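PDB 1LJ8: mannitol dehydrogenase from Pseudomonas fluorescens, which probably catalyses the NAD-dependent interconversion of mannitol and fructose, as a mannitol 2-dehydrogenase of the long-chain dehydrogenase type. Local coordinates for residues H41-Y45 against F261-V265; T400-L405 against A468-C472. All blocks are in the same frame, centred on the assembly; numbering follows the deposited sequence.

Interaction 1 of 2, residues H41-Y45 against F261-V265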
ATOM      1  N   HIS A  41      -8.158  -0.136   7.864  1.00 10.64           N
ATOM      2  CA  HIS A  41      -7.134  -0.568   8.816  1.00 11.30           C
ATOM      3  C   HIS A  41      -6.921   0.426   9.940  1.00 12.00           C
ATOM      4  O   HIS A  41      -7.465   0.232  11.011  1.00 12.28           O
ATOM      5  CB  HIS A  41      -5.842  -0.852   8.007  1.00 12.45           C
ATOM      6  CG  HIS A  41      -4.734  -1.478   8.797  1.00 12.37           C
ATOM      7  ND1 HIS A  41      -3.755  -0.730   9.409  1.00 12.55           N
ATOM      8  CD2 HIS A  41      -4.453  -2.784   9.069  1.00 13.32           C
ATOM      9  CE1 HIS A  41      -2.908  -1.546  10.030  1.00 14.92           C
ATOM     10  NE2 HIS A  41      -3.318  -2.797   9.846  1.00 13.71           N
ATOM     11  N   GLN A  42      -6.175   1.508   9.727  1.00 12.36           N
ATOM     12  CA  GLN A  42      -5.993   2.442  10.847  1.00 11.45           C
ATOM     13  C   GLN A  42      -7.287   3.082  11.342  1.00 11.64           C
ATOM     14  O   GLN A  42      -7.497   3.205  12.567  1.00 12.14           O
ATOM     15  CB  GLN A  42      -5.020   3.589  10.482  1.00 12.99           C
ATOM     16  CG  GLN A  42      -3.622   3.113  10.009  1.00 13.07           C
ATOM     17  CD  GLN A  42      -3.557   3.051   8.492  1.00 15.76           C
ATOM     18  OE1 GLN A  42      -3.631   4.091   7.821  1.00 13.04           O
ATOM     19  NE2 GLN A  42      -3.441   1.837   7.938  1.00 12.30           N
ATOM     20  N   ALA A  43      -8.163   3.527  10.432  1.00 11.81           N
ATOM     21  CA  ALA A  43      -9.409   4.151  10.916  1.00 10.73           C
ATOM     22  C   ALA A  43     -10.297   3.078  11.598  1.00 12.54           C
ATOM     23  O   ALA A  43     -11.037   3.368  12.554  1.00 10.91           O
ATOM     24  CB  ALA A  43     -10.176   4.811   9.744  1.00  9.75           C
ATOM     25  N   TYR A  44     -10.218   1.855  11.083  1.00 11.44           N
ATOM     26  CA  TYR A  44     -10.970   0.731  11.655  1.00 11.52           C
ATOM     27  C   TYR A  44     -10.543   0.498  13.138  1.00 12.97           C
ATOM     28  O   TYR A  44     -11.380   0.440  14.042  1.00 13.43           O
ATOM     29  CB  TYR A  44     -10.667  -0.515  10.824  1.00 12.62           C
ATOM     30  CG  TYR A  44     -11.103  -1.826  11.451  1.00 12.52           C
ATOM     31  CD1 TYR A  44     -12.449  -2.198  11.480  1.00 15.51           C
ATOM     32  CD2 TYR A  44     -10.163  -2.665  12.036  1.00 14.53           C
ATOM     33  CE1 TYR A  44     -12.845  -3.409  12.100  1.00 16.80           C
ATOM     34  CE2 TYR A  44     -10.547  -3.874  12.653  1.00 15.45           C
ATOM     35  CZ  TYR A  44     -11.895  -4.221  12.671  1.00 18.08           C
ATOM     36  OH  TYR A  44     -12.277  -5.414  13.262  1.00 19.54           O
ATOM     37  N   TYR A  45      -9.240   0.347  13.393  1.00 11.84           N
ATOM     38  CA  TYR A  45      -8.800   0.109  14.781  1.00 10.85           C
ATOM     39  C   TYR A  45      -9.079   1.302  15.684  1.00 11.20           C
ATOM     40  O   TYR A  45      -9.416   1.145  16.842  1.00 11.92           O
ATOM     41  CB  TYR A  45      -7.307  -0.198  14.828  1.00 12.19           C
ATOM     42  CG  TYR A  45      -6.928  -1.605  14.399  1.00 12.37           C
ATOM     43  CD1 TYR A  45      -6.236  -1.831  13.207  1.00 12.12           C
ATOM     44  CD2 TYR A  45      -7.173  -2.699  15.249  1.00 13.53           C
ATOM     45  CE1 TYR A  45      -5.784  -3.101  12.858  1.00 13.86           C
ATOM     46  CE2 TYR A  45      -6.709  -3.963  14.929  1.00 13.24           C
ATOM     47  CZ  TYR A  45      -6.014  -4.161  13.725  1.00 14.86           C
ATOM     48  OH  TYR A  45      -5.536  -5.406  13.389  1.00 15.33           O
ATOM     49  N   PHE A 261      -9.875 -10.848   7.755  1.00 14.55           N
ATOM     50  CA  PHE A 261      -8.558 -10.841   8.402  1.00 15.87           C
ATOM     51  C   PHE A 261      -7.984  -9.402   8.473  1.00 15.76           C
ATOM     52  O   PHE A 261      -8.128  -8.631   7.526  1.00 16.57           O
ATOM     53  CB  PHE A 261      -7.547 -11.678   7.619  1.00 16.71           C
ATOM     54  CG  PHE A 261      -6.170 -11.691   8.250  1.00 19.45           C
ATOM     55  CD1 PHE A 261      -5.910 -12.487   9.361  1.00 21.81           C
ATOM     56  CD2 PHE A 261      -5.158 -10.867   7.757  1.00 17.90           C
ATOM     57  CE1 PHE A 261      -4.642 -12.465   9.981  1.00 24.62           C
ATOM     58  CE2 PHE A 261      -3.884 -10.834   8.381  1.00 20.42           C
ATOM     59  CZ  PHE A 261      -3.630 -11.624   9.476  1.00 22.01           C
ATOM     60  N   VAL A 262      -7.326  -9.088   9.585  1.00 14.70           N
ATOM     61  CA  VAL A 262      -6.681  -7.783   9.766  1.00 12.52           C
ATOM     62  C   VAL A 262      -5.611  -7.903  10.851  1.00 12.96           C
ATOM     63  O   VAL A 262      -5.797  -8.572  11.885  1.00 12.78           O
ATOM     64  CB  VAL A 262      -7.741  -6.677  10.129  1.00 13.78           C
ATOM     65  CG1 VAL A 262      -8.478  -7.028  11.403  1.00 16.55           C
ATOM     66  CG2 VAL A 262      -7.067  -5.286  10.203  1.00 13.03           C
ATOM     67  N   GLN A 263      -4.463  -7.291  10.612  1.00 12.09           N
ATOM     68  CA  GLN A 263      -3.404  -7.360  11.606  1.00 14.51           C
ATOM     69  C   GLN A 263      -2.561  -6.082  11.536  1.00 13.66           C
ATOM     70  O   GLN A 263      -2.440  -5.462  10.487  1.00 13.61           O
ATOM     71  CB  GLN A 263      -2.516  -8.613  11.338  1.00 17.54           C
ATOM     72  CG  GLN A 263      -1.415  -8.794  12.380  1.00 19.29           C
ATOM     73  CD  GLN A 263      -0.727 -10.165  12.257  1.00 21.01           C
ATOM     74  OE1 GLN A 263      -0.674 -10.738  11.172  1.00 22.90           O
ATOM     75  NE2 GLN A 263      -0.163 -10.663  13.363  1.00 23.73           N
ATOM     76  N   TRP A 264      -1.997  -5.697  12.673  1.00 13.13           N
ATOM     77  CA  TRP A 264      -1.137  -4.500  12.725  1.00 14.06           C
ATOM     78  C   TRP A 264      -0.102  -4.801  13.815  1.00 14.02           C
ATOM     79  O   TRP A 264      -0.474  -5.011  14.963  1.00 14.61           O
ATOM     80  CB  TRP A 264      -1.981  -3.297  13.171  1.00 12.08           C
ATOM     81  CG  TRP A 264      -1.315  -1.954  13.001  1.00 12.97           C
ATOM     82  CD1 TRP A 264      -0.057  -1.702  12.541  1.00 14.34           C
ATOM     83  CD2 TRP A 264      -1.919  -0.683  13.268  1.00 11.82           C
ATOM     84  NE1 TRP A 264       0.159  -0.324  12.490  1.00 14.25           N
ATOM     85  CE2 TRP A 264      -0.970   0.313  12.936  1.00 12.15           C
ATOM     86  CE3 TRP A 264      -3.179  -0.289  13.751  1.00 13.16           C
ATOM     87  CZ2 TRP A 264      -1.243   1.684  13.072  1.00 13.09           C
ATOM     88  CZ3 TRP A 264      -3.463   1.082  13.890  1.00 14.44           C
ATOM     89  CH2 TRP A 264      -2.488   2.059  13.547  1.00 12.45           C
ATOM     90  N   VAL A 265       1.168  -4.856  13.437  1.00 13.65           N
ATOM     91  CA  VAL A 265       2.211  -5.028  14.434  1.00 15.09           C
ATOM     92  C   VAL A 265       3.064  -3.745  14.288  1.00 14.94           C
ATOM     93  O   VAL A 265       3.510  -3.425  13.190  1.00 14.46           O
ATOM     94  CB  VAL A 265       3.070  -6.246  14.160  1.00 16.66           C
ATOM     95  CG1 VAL A 265       4.065  -6.375  15.370  1.00 18.62           C
ATOM     96  CG2 VAL A 265       2.186  -7.505  14.024  1.00 17.44           C
TER
HETATM   97  O   HOH W   1      -6.276  -7.432  14.875  1.00 28.05           O
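Trp264 pushes its indole from the strand into a hollow made by His41, Gln42 and Tyr45. CE1 of His41 sits over one face of the indole, toward its rim, 3.4 Å from CG of Trp264. The imidazole and the five-membered ring are tilted 55° to each other, neither stacked nor edge-to-face. CD1 of Tyr45 comes obliquely to the six-membered ring, 3.5 Å from CE3 of Trp264, and the CG methylene of Gln42 lies near CH2, at the far end of that ring. Beside the indole a smaller bump fits: CG2 of Val262 rests 3.7 Å from CE1 of Tyr45 and also touches CD2 of His41, while its CG1 meets CE2 of Tyr44.

One polar bond pins the packing. NE2 of His41 donates to the carbonyl O of Gln263 over 2.9 Å at 160°; the oxygen lies in the imidazole plane, although the nitrogen stands above the carbonyl plane. With CG of His41 trans to its own N (chi1 -172°), the ring extends to the strand. NE2 of Gln42 donates to ND1 of His41 at 3.0 Å, which leaves both ring nitrogens engaged and the flip fixed; OE1 of Gln42 goes to His38. A water bridges the hydroxyl of Tyr45 and O of Val262, lying at the edge of the phenol ring.

A leucine at His41 would probably leave NE2 of Gln42 without its acceptor, deprive the Gln263 carbonyl of its imidazole donor and let the indole shift. Phe37, an NAD-binding residue, stacks on the His41 ring. His41, Tyr45 and Trp264 form an aromatic cluster that joins the start of helix 42-50 to strand 263-266 beside the nucleotide site of the Rossmann domain.

Interaction 2 of 2, residues T400-L405 against A468-C472; sequences TERAAL and AFERC
The carboxylate of Glu401 and the guanidinium of Arg471 meet edge to edge, their planes only 14° apart. Arg471 presents its side, NE and NH2, and each nitrogen takes one oxygen: NH2 to OE1 at 2.6 Å and NE to OE2 at 2.7 Å. Both oxygens use their syn lone pairs, and the bonds are close to straight, the one from NE reaching 177°. One face of the guanidinium lies over CA of Ala468, a turn earlier on the same helix, while CB of Ala468 touches OE1 of Glu401. The bend in the Glu401 chain at chi2 turns the carboxylate toward the arginine; the two side chains cross at about a right angle, yet their flat ends are nearly coplanar.

Next to the salt bridge the helices come together through small residues. CB of Ala404 meets CB of Ala468 at 3.7 Å and also lies against the backbone N of Phe469. Cys472 fills the next position: its SG lies near O of Glu401 and against CB of Leu405, while its CB takes CD1 of Leu405 at 3.8 Å. The short segments approach to 8.4 Å between axes, crossing at -60°. Further along helix 401-413, Val407, Ala408 and Ala411 receive the Phe469 ring.

This is helix packing in the C-terminal domain, joining helix 401-413 to helix 463-488 away from the annotated sites. Two straight, in-plane bonds restrain how Glu401 and Arg471 can turn, and with Glu401 buried, the arginine is likely to offset its charge and favour the ionised carboxylate; Lys491 adds only a weak, long ion pair.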
ATOM      1  N   THR A 400      16.748 -18.445 -11.277  1.00 16.18           N
ATOM      2  CA  THR A 400      15.951 -17.194 -11.299  1.00 15.48           C
ATOM      3  C   THR A 400      14.703 -17.271 -12.166  1.00 16.99           C
ATOM      4  O   THR A 400      13.932 -16.305 -12.217  1.00 16.22           O
ATOM      5  CB  THR A 400      16.772 -15.985 -11.832  1.00 16.05           C
ATOM      6  OG1 THR A 400      17.144 -16.204 -13.203  1.00 16.56           O
ATOM      7  CG2 THR A 400      18.041 -15.770 -10.971  1.00 18.38           C
ATOM      8  N   GLU A 401      14.500 -18.399 -12.830  1.00 16.39           N
ATOM      9  CA  GLU A 401      13.408 -18.511 -13.786  1.00 16.92           C
ATOM     10  C   GLU A 401      12.014 -18.134 -13.314  1.00 15.76           C
ATOM     11  O   GLU A 401      11.291 -17.439 -14.042  1.00 16.89           O
ATOM     12  CB  GLU A 401      13.351 -19.917 -14.372  1.00 19.80           C
ATOM     13  CG  GLU A 401      12.816 -19.901 -15.779  1.00 25.15           C
ATOM     14  CD  GLU A 401      13.961 -20.018 -16.777  1.00 30.24           C
ATOM     15  OE1 GLU A 401      15.142 -19.820 -16.372  1.00 31.20           O
ATOM     16  OE2 GLU A 401      13.678 -20.295 -17.944  1.00 30.70           O
ATOM     17  N   ARG A 402      11.609 -18.613 -12.135  1.00 13.73           N
ATOM     18  CA  ARG A 402      10.269 -18.257 -11.667  1.00 15.04           C
ATOM     19  C   ARG A 402      10.161 -16.770 -11.407  1.00 15.19           C
ATOM     20  O   ARG A 402       9.109 -16.176 -11.682  1.00 15.06           O
ATOM     21  CB  ARG A 402       9.904 -18.988 -10.388  1.00 14.56           C
ATOM     22  CG  ARG A 402       9.725 -20.553 -10.537  1.00 17.85           C
ATOM     23  CD  ARG A 402       9.570 -21.171  -9.145  1.00 17.47           C
ATOM     24  NE  ARG A 402      10.864 -21.185  -8.455  1.00 17.66           N
ATOM     25  CZ  ARG A 402      11.803 -22.118  -8.619  1.00 18.37           C
ATOM     26  NH1 ARG A 402      11.624 -23.169  -9.434  1.00 19.77           N
ATOM     27  NH2 ARG A 402      12.973 -21.972  -8.024  1.00 18.20           N
ATOM     28  N   ALA A 403      11.215 -16.162 -10.859  1.00 13.83           N
ATOM     29  CA  ALA A 403      11.148 -14.715 -10.565  1.00 14.31           C
ATOM     30  C   ALA A 403      11.256 -13.907 -11.849  1.00 13.81           C
ATOM     31  O   ALA A 403      10.637 -12.838 -11.998  1.00 14.70           O
ATOM     32  CB  ALA A 403      12.271 -14.322  -9.584  1.00 13.41           C
ATOM     33  N   ALA A 404      12.053 -14.418 -12.792  1.00 13.09           N
ATOM     34  CA  ALA A 404      12.194 -13.739 -14.086  1.00 14.01           C
ATOM     35  C   ALA A 404      10.861 -13.721 -14.807  1.00 13.49           C
ATOM     36  O   ALA A 404      10.567 -12.769 -15.524  1.00 14.01           O
ATOM     37  CB  ALA A 404      13.293 -14.462 -15.000  1.00 13.77           C
ATOM     38  N   LEU A 405      10.058 -14.756 -14.622  1.00 11.96           N
ATOM     39  CA  LEU A 405       8.752 -14.820 -15.302  1.00 12.68           C
ATOM     40  C   LEU A 405       7.860 -13.672 -14.828  1.00 12.81           C
ATOM     41  O   LEU A 405       7.072 -13.162 -15.620  1.00 12.57           O
ATOM     42  CB  LEU A 405       8.055 -16.193 -15.047  1.00 12.81           C
ATOM     43  CG  LEU A 405       6.659 -16.346 -15.690  1.00 12.68           C
ATOM     44  CD1 LEU A 405       6.804 -16.254 -17.250  1.00 12.74           C
ATOM     45  CD2 LEU A 405       6.029 -17.704 -15.287  1.00 13.98           C
ATOM     46  N   ALA A 468      16.995 -15.833 -18.701  1.00 15.15           N
ATOM     47  CA  ALA A 468      15.738 -16.365 -18.178  1.00 15.94           C
ATOM     48  C   ALA A 468      14.585 -15.404 -18.546  1.00 15.63           C
ATOM     49  O   ALA A 468      13.499 -15.830 -18.935  1.00 17.09           O
ATOM     50  CB  ALA A 468      15.827 -16.533 -16.654  1.00 15.98           C
ATOM     51  N   PHE A 469      14.830 -14.112 -18.398  1.00 14.67           N
ATOM     52  CA  PHE A 469      13.822 -13.107 -18.751  1.00 14.77           C
ATOM     53  C   PHE A 469      13.463 -13.205 -20.217  1.00 15.92           C
ATOM     54  O   PHE A 469      12.291 -13.195 -20.577  1.00 15.98           O
ATOM     55  CB  PHE A 469      14.358 -11.697 -18.445  1.00 14.42           C
ATOM     56  CG  PHE A 469      13.498 -10.611 -19.003  1.00 16.07           C
ATOM     57  CD1 PHE A 469      12.365 -10.184 -18.320  1.00 14.20           C
ATOM     58  CD2 PHE A 469      13.790 -10.065 -20.246  1.00 16.48           C
ATOM     59  CE1 PHE A 469      11.532  -9.243 -18.858  1.00 16.04           C
ATOM     60  CE2 PHE A 469      12.950  -9.100 -20.813  1.00 16.99           C
ATOM     61  CZ  PHE A 469      11.806  -8.688 -20.106  1.00 17.22           C
ATOM     62  N   GLU A 470      14.466 -13.332 -21.082  1.00 16.55           N
ATOM     63  CA  GLU A 470      14.187 -13.418 -22.501  1.00 15.07           C
ATOM     64  C   GLU A 470      13.431 -14.699 -22.893  1.00 16.78           C
ATOM     65  O   GLU A 470      12.540 -14.637 -23.747  1.00 14.70           O
ATOM     66  CB  GLU A 470      15.500 -13.278 -23.296  1.00 17.27           C
ATOM     67  CG  GLU A 470      16.050 -11.842 -23.221  1.00 18.32           C
ATOM     68  CD  GLU A 470      17.323 -11.645 -24.013  1.00 21.81           C
ATOM     69  OE1 GLU A 470      17.888 -12.636 -24.515  1.00 25.25           O
ATOM     70  OE2 GLU A 470      17.764 -10.486 -24.122  1.00 22.19           O
ATOM     71  N   ARG A 471      13.796 -15.837 -22.291  1.00 16.62           N
ATOM     72  CA  ARG A 471      13.116 -17.138 -22.534  1.00 17.61           C
ATOM     73  C   ARG A 471      11.631 -16.988 -22.124  1.00 16.56           C
ATOM     74  O   ARG A 471      10.709 -17.398 -22.841  1.00 15.28           O
ATOM     75  CB  ARG A 471      13.673 -18.260 -21.618  1.00 17.86           C
ATOM     76  CG  ARG A 471      15.052 -18.765 -21.924  1.00 20.54           C
ATOM     77  CD  ARG A 471      15.300 -20.054 -21.176  1.00 18.16           C
ATOM     78  NE  ARG A 471      15.631 -19.899 -19.751  1.00 18.44           N
ATOM     79  CZ  ARG A 471      16.855 -19.616 -19.309  1.00 18.21           C
ATOM     80  NH1 ARG A 471      17.849 -19.440 -20.160  1.00 19.72           N
ATOM     81  NH2 ARG A 471      17.115 -19.587 -18.011  1.00 21.35           N
ATOM     82  N   CYS A 472      11.436 -16.457 -20.931  1.00 15.55           N
ATOM     83  CA  CYS A 472      10.080 -16.270 -20.393  1.00 15.57           C
ATOM     84  C   CYS A 472       9.238 -15.365 -21.255  1.00 15.69           C
ATOM     85  O   CYS A 472       8.077 -15.692 -21.571  1.00 15.37           O
ATOM     86  CB  CYS A 472      10.124 -15.720 -18.934  1.00 16.31           C
ATOM     87  SG  CYS A 472      10.671 -16.983 -17.721  1.00 17.59           S
TER

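How the interactions relate
Interaction 1 belongs to the Rossmann domain and interaction 2 to the C-terminal domain, on opposite sides of the chain's centre. Their centres are 36 Å apart and their nearest atoms about 24 Å, so neither touches the other, and along the chain the first closes before the second opens. Interaction 1 is the one near the cofactor: the side chain of Gln42 comes to about 7 Å from the bound NAD, and that of His41 to about 6 Å from the side chain of Thr233, an NAD-binding residue. Measured between centres, interaction 1 lies 13 Å from the middle of the chain and interaction 2 lies 26 Å from it.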